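Local coordinates for endo-1,4-beta-xylanase (Pseudoalteromonas haloplanktis, PDB 1H12), which hydrolyses internal beta-1,4 linkages of xylan as a cold-adapted family 8 glycoside hydrolase, and probably has activity on beta-1,4-glucans such as cellulose, at residues A[204-209]-A[290-295]; A[284-289]-A[346-351]. One frame throughout, in Å; residues are numbered along the deposited sequence.

Interaction 1: residues A[204-209]-A[290-295]; sequences HIPAFY and GLDAHL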
loop_
_atom_site.group_PDB
_atom_site.type_symbol
_atom_site.label_atom_id
_atom_site.label_comp_id
_atom_site.label_asym_id
_atom_site.label_seq_id
_atom_site.Cartn_x
_atom_site.Cartn_y
_atom_site.Cartn_z
ATOM N N HIS A 204 3.612 -7.067 2.493
ATOM C CA HIS A 204 4.869 -7.507 1.852
ATOM C C HIS A 204 5.096 -6.753 0.554
ATOM O O HIS A 204 4.412 -6.988 -0.447
ATOM C CB HIS A 204 4.792 -8.992 1.606
ATOM C CG HIS A 204 4.969 -9.779 2.853
ATOM N ND1 HIS A 204 6.181 -10.332 3.151
ATOM C CD2 HIS A 204 4.141 -10.004 3.904
ATOM C CE1 HIS A 204 6.070 -10.895 4.341
ATOM N NE2 HIS A 204 4.839 -10.714 4.835
ATOM N N ILE A 205 6.119 -5.874 0.569
ATOM C CA ILE A 205 6.487 -5.104 -0.622
ATOM C C ILE A 205 7.968 -5.330 -0.801
ATOM O O ILE A 205 8.796 -4.532 -0.331
ATOM C CB ILE A 205 6.099 -3.644 -0.514
ATOM C CG1 ILE A 205 4.650 -3.517 -0.023
ATOM C CG2 ILE A 205 6.316 -2.968 -1.851
ATOM C CD1 ILE A 205 4.248 -2.200 0.336
ATOM N N PRO A 206 8.379 -6.416 -1.462
ATOM C CA PRO A 206 9.785 -6.814 -1.385
ATOM C C PRO A 206 10.756 -5.742 -1.893
ATOM O O PRO A 206 11.791 -5.514 -1.284
ATOM C CB PRO A 206 9.841 -8.113 -2.182
ATOM C CG PRO A 206 8.464 -8.692 -1.993
ATOM C CD PRO A 206 7.528 -7.490 -2.030
ATOM N N ALA A 207 10.391 -5.041 -2.960
ATOM C CA ALA A 207 11.252 -4.025 -3.522
ATOM C C ALA A 207 11.522 -2.919 -2.537
ATOM O O ALA A 207 12.597 -2.294 -2.596
ATOM C CB ALA A 207 10.657 -3.475 -4.803
ATOM N N PHE A 208 10.565 -2.583 -1.669
ATOM C CA PHE A 208 10.847 -1.564 -0.652
ATOM C C PHE A 208 12.046 -1.984 0.205
ATOM O O PHE A 208 12.859 -1.153 0.571
ATOM C CB PHE A 208 9.644 -1.304 0.269
ATOM C CG PHE A 208 8.537 -0.457 -0.305
ATOM C CD1 PHE A 208 8.507 -0.055 -1.620
ATOM C CD2 PHE A 208 7.517 -0.039 0.547
ATOM C CE1 PHE A 208 7.451 0.720 -2.090
ATOM C CE2 PHE A 208 6.472 0.695 0.075
ATOM C CZ PHE A 208 6.422 1.081 -1.241
ATOM N N TYR A 209 12.116 -3.263 0.563
ATOM C CA TYR A 209 13.188 -3.719 1.440
ATOM C C TYR A 209 14.540 -3.621 0.720
ATOM O O TYR A 209 15.554 -3.282 1.342
ATOM C CB TYR A 209 12.925 -5.124 1.936
ATOM C CG TYR A 209 11.526 -5.330 2.490
ATOM C CD1 TYR A 209 10.957 -4.500 3.425
ATOM C CD2 TYR A 209 10.777 -6.395 2.029
ATOM C CE1 TYR A 209 9.684 -4.728 3.890
ATOM C CE2 TYR A 209 9.484 -6.617 2.494
ATOM C CZ TYR A 209 8.935 -5.802 3.410
ATOM O OH TYR A 209 7.632 -6.069 3.794
ATOM N N GLY A 290 2.854 -6.689 -8.728
ATOM C CA GLY A 290 3.133 -5.854 -9.910
ATOM C C GLY A 290 4.247 -4.845 -9.637
ATOM O O GLY A 290 5.147 -4.650 -10.455
ATOM N N LEU A 291 4.155 -4.141 -8.501
ATOM C CA LEU A 291 5.173 -3.215 -8.098
ATOM C C LEU A 291 6.551 -3.895 -8.086
ATOM O O LEU A 291 7.518 -3.394 -8.646
ATOM C CB LEU A 291 4.790 -2.606 -6.735
ATOM C CG LEU A 291 5.688 -1.587 -6.109
ATOM C CD1 LEU A 291 4.939 -0.961 -4.921
ATOM C CD2 LEU A 291 7.033 -2.099 -5.634
ATOM N N ASP A 292 6.618 -5.043 -7.422
ATOM C CA ASP A 292 7.866 -5.748 -7.286
ATOM C C ASP A 292 8.406 -6.176 -8.646
ATOM O O ASP A 292 9.626 -6.064 -8.916
ATOM C CB ASP A 292 7.751 -6.917 -6.357
ATOM C CG ASP A 292 9.105 -7.442 -5.946
ATOM O OD1 ASP A 292 9.451 -8.608 -6.296
ATOM O OD2 ASP A 292 9.847 -6.694 -5.282
ATOM N N ALA A 293 7.532 -6.706 -9.491
ATOM C CA ALA A 293 7.971 -7.105 -10.814
ATOM C C ALA A 293 8.551 -5.926 -11.600
ATOM O O ALA A 293 9.571 -6.033 -12.261
ATOM C CB ALA A 293 6.800 -7.728 -11.572
ATOM N N HIS A 294 7.848 -4.795 -11.570
ATOM C CA HIS A 294 8.282 -3.598 -12.286
ATOM C C HIS A 294 9.609 -3.108 -11.753
ATOM O O HIS A 294 10.572 -2.868 -12.508
ATOM C CB HIS A 294 7.207 -2.514 -12.156
ATOM C CG HIS A 294 7.481 -1.314 -12.980
ATOM N ND1 HIS A 294 6.940 -0.078 -12.701
ATOM C CD2 HIS A 294 8.218 -1.143 -14.106
ATOM C CE1 HIS A 294 7.344 0.790 -13.629
ATOM N NE2 HIS A 294 8.131 0.169 -14.502
ATOM N N LEU A 295 9.703 -2.922 -10.434
ATOM C CA LEU A 295 10.877 -2.301 -9.835
ATOM C C LEU A 295 12.066 -3.237 -9.744
ATOM O O LEU A 295 13.194 -2.746 -9.887
ATOM C CB LEU A 295 10.517 -1.753 -8.439
ATOM C CG LEU A 295 9.966 -0.352 -8.409
ATOM C CD1 LEU A 295 11.053 0.699 -8.683
ATOM C CD2 LEU A 295 8.777 -0.153 -9.351
#
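Ala-207 and Ile-205 meet the forked side chain of Leu-291 where the start of helix 206-215 abuts helix 283-296, two elements of the (alpha/alpha)6 barrel of family 8 glycoside hydrolases. The backbones come close, with the CA atoms of Ala-207 and Asp-292 5.3 Å apart. The methyl group of Ala-207 is a small bump that fits a hollow walled by successive turns of the partner helix: its CB is 4.0 Å from Leu-291 CD2 and touches Leu-295 CB, while the carboxylate of Asp-292 borders the same hollow. Phe-399 lies against both Ala-207 and Leu-295.

Leu-291 supplies the complementary bump. With CG anti to the backbone N (chi1 -179°), the fork opens onto Ile-205 and Ala-207. Both of its methyls bear on one atom, Ile-205 CG2, which is 3.9 Å from Leu-291 CD1. That same CG2 sits over the centre of the Phe-208 ring, 3.6 Å above its plane, so the isoleucine methyl lies in the corner between the leucine fork and the aromatic face, which meet it roughly at right angles. Leu-291 CD1 also approaches the ring obliquely at CE1. On the Phe-208 side, Phe-151 stacks with the ring and Tyr-148 packs against it edge-to-face.

The polar part of the contact belongs to Asp-292. Its OD1 accepts a hydrogen bond from His-302 NE2, and OD2 forms a salt bridge with Arg-233, so the buried carboxylate has partners at both oxygens. Pro-206 crosses it at about a right angle, with CB 3.4 Å from Asp-292 OD2. Ile-205 occupies the N-cap position, and the carboxylate faces the first turn of the helix that follows, a setting that would probably favour its negative charge: Asp-292 OD2 lies 2.9 Å from Ala-207 N.

Interaction 2: residues A[284-289]-A[346-351]; sequences RVIMNV and AANAVA
Ala-347 faces Met-287 across two helices that run in nearly the same direction; in these segments the axes cross at 28° and approach to 7.2 Å. Its CB is 4.0 Å from Met-287 CB, and its carbonyl O meets that same methylene. One residue on, Asn-348 starts away from the partner helix, but its amide swings back until OD1 is 3.3 Å from Ile-286 CD1; ND2 bonds to the hydroxyl of Tyr-325. Val-350 comes next, on the Met-287 side. Its CG1 lies 3.6 Å from Met-287 O, and its CB approaches Met-287 CG, although the methionine is modelled in two conformations and the latter contact is less certain. Ala-351 ends the segment pressed against Ile-286: CB is 3.4 Å from Ile-286 O and 3.6 Å from Ile-286 CG1, which chi1 of 66° places between the backbone N and the carbonyl carbon. Ala-351 CA also makes a bent, at most weak, CA-H...O contact with Ile-286 O. No hydrogen bond links the segments; van der Waals packing holds them, in which methyls and methylenes rest on carbonyl and amide oxygens as well as on one another, and the small alanine side chains permit backbone atoms to take part.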
loop_
_atom_site.group_PDB
_atom_site.type_symbol
_atom_site.label_atom_id
_atom_site.label_comp_id
_atom_site.label_asym_id
_atom_site.label_seq_id
_atom_site.Cartn_x
_atom_site.Cartn_y
_atom_site.Cartn_z
ATOM N N ARG A 284 -4.518 -5.533 -2.129
ATOM C CA ARG A 284 -3.243 -4.910 -2.435
ATOM C C ARG A 284 -2.144 -5.903 -2.768
ATOM O O ARG A 284 -1.100 -5.481 -3.252
ATOM C CB ARG A 284 -2.784 -4.028 -1.232
ATOM C CG ARG A 284 -3.755 -2.918 -0.903
ATOM C CD ARG A 284 -3.173 -1.883 0.034
ATOM N NE ARG A 284 -2.759 -2.332 1.363
ATOM C CZ ARG A 284 -3.556 -2.422 2.410
ATOM N NH1 ARG A 284 -4.849 -2.307 2.285
ATOM N NH2 ARG A 284 -3.051 -2.596 3.585
ATOM N N VAL A 285 -2.349 -7.173 -2.495
ATOM C CA VAL A 285 -1.280 -8.140 -2.703
ATOM C C VAL A 285 -0.827 -8.176 -4.152
ATOM O O VAL A 285 0.373 -8.033 -4.420
ATOM C CB VAL A 285 -1.648 -9.525 -2.191
ATOM C CG1 VAL A 285 -0.536 -10.508 -2.470
ATOM C CG2 VAL A 285 -1.974 -9.515 -0.704
ATOM N N ILE A 286 -1.731 -8.380 -5.111
ATOM C CA ILE A 286 -1.252 -8.445 -6.484
ATOM C C ILE A 286 -0.782 -7.075 -7.016
ATOM O O ILE A 286 0.054 -7.024 -7.909
ATOM C CB ILE A 286 -2.173 -9.177 -7.446
ATOM C CG1 ILE A 286 -3.525 -8.462 -7.676
ATOM C CG2 ILE A 286 -2.326 -10.637 -7.006
ATOM C CD1 ILE A 286 -4.357 -9.104 -8.791
ATOM N N MET A 287 -1.271 -5.986 -6.422
ATOM C CA MET A 287 -0.691 -4.675 -6.685
ATOM C C MET A 287 0.804 -4.672 -6.289
ATOM O O MET A 287 1.645 -4.203 -7.063
ATOM C CB MET A 287 -1.453 -3.610 -5.906
ATOM C CG MET A 287 -1.016 -2.221 -6.092
ATOM S SD MET A 287 -1.921 -1.100 -5.051
ATOM C CE MET A 287 -1.581 -1.352 -3.512
ATOM N N ASN A 288 1.091 -5.183 -5.099
ATOM C CA ASN A 288 2.455 -5.262 -4.623
ATOM C C ASN A 288 3.310 -6.178 -5.482
ATOM O O ASN A 288 4.494 -5.921 -5.678
ATOM C CB ASN A 288 2.486 -5.744 -3.189
ATOM C CG ASN A 288 1.853 -4.815 -2.200
ATOM O OD1 ASN A 288 1.747 -3.593 -2.437
ATOM N ND2 ASN A 288 1.459 -5.360 -1.054
ATOM N N VAL A 289 2.734 -7.272 -5.971
ATOM C CA VAL A 289 3.450 -8.182 -6.875
ATOM C C VAL A 289 3.799 -7.438 -8.180
ATOM O O VAL A 289 4.915 -7.568 -8.675
ATOM C CB VAL A 289 2.650 -9.462 -7.110
ATOM C CG1 VAL A 289 3.312 -10.342 -8.159
ATOM C CG2 VAL A 289 2.480 -10.244 -5.831
ATOM N N ALA A 346 -8.148 -0.453 -9.307
ATOM C CA ALA A 346 -6.837 0.204 -9.346
ATOM C C ALA A 346 -5.702 -0.776 -8.964
ATOM O O ALA A 346 -4.691 -0.862 -9.654
ATOM C CB ALA A 346 -6.861 1.406 -8.379
ATOM N N ALA A 347 -5.889 -1.516 -7.889
ATOM C CA ALA A 347 -4.923 -2.512 -7.463
ATOM C C ALA A 347 -4.679 -3.509 -8.577
ATOM O O ALA A 347 -3.550 -3.886 -8.864
ATOM C CB ALA A 347 -5.396 -3.197 -6.208
ATOM N N ASN A 348 -5.756 -3.957 -9.226
ATOM C CA ASN A 348 -5.663 -4.963 -10.253
ATOM C C ASN A 348 -4.979 -4.428 -11.511
ATOM O O ASN A 348 -4.322 -5.173 -12.236
ATOM C CB ASN A 348 -7.034 -5.551 -10.553
ATOM C CG ASN A 348 -7.571 -6.352 -9.391
ATOM O OD1 ASN A 348 -6.768 -6.838 -8.560
ATOM N ND2 ASN A 348 -8.905 -6.560 -9.335
ATOM N N ALA A 349 -5.135 -3.117 -11.799
ATOM C CA ALA A 349 -4.427 -2.519 -12.920
ATOM C C ALA A 349 -2.900 -2.520 -12.680
ATOM O O ALA A 349 -2.121 -2.760 -13.602
ATOM C CB ALA A 349 -4.935 -1.150 -13.194
ATOM N N VAL A 350 -2.468 -2.230 -11.444
ATOM C CA VAL A 350 -1.057 -2.249 -11.148
ATOM C C VAL A 350 -0.480 -3.638 -11.284
ATOM O O VAL A 350 0.667 -3.828 -11.719
ATOM C CB VAL A 350 -0.757 -1.659 -9.763
ATOM C CG1 VAL A 350 0.689 -1.718 -9.428
ATOM C CG2 VAL A 350 -1.305 -0.249 -9.670
ATOM N N ALA A 351 -1.272 -4.644 -10.915
ATOM C CA ALA A 351 -0.857 -6.022 -11.037
ATOM C C ALA A 351 -0.438 -6.408 -12.444
ATOM O O ALA A 351 0.350 -7.329 -12.637
ATOM C CB ALA A 351 -1.981 -6.959 -10.601
#

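Overall arrangement
Helix 283-296 serves both contacts: its first half packs on helix 342-351 in interaction 2, its second on the start of helix 206-215 in interaction 1, with the two centres 11 Å apart. Asn-288 joins them directly, its CG lying 3.8 Å from Ile-205 CG1 while ND2 bonds to the carbonyl of Ser-202, just before segment 204-209. Neither contact is part of the xylose-binding pocket. Interaction 2 has the closer tie to it, since the side chain of Ala-347 is about 12 Å from the bound xylopyranose and helix 342-351 begins at Glu-342, which lines that pocket together with Gln-327, Gly-341, Tyr-378 and Asn-382.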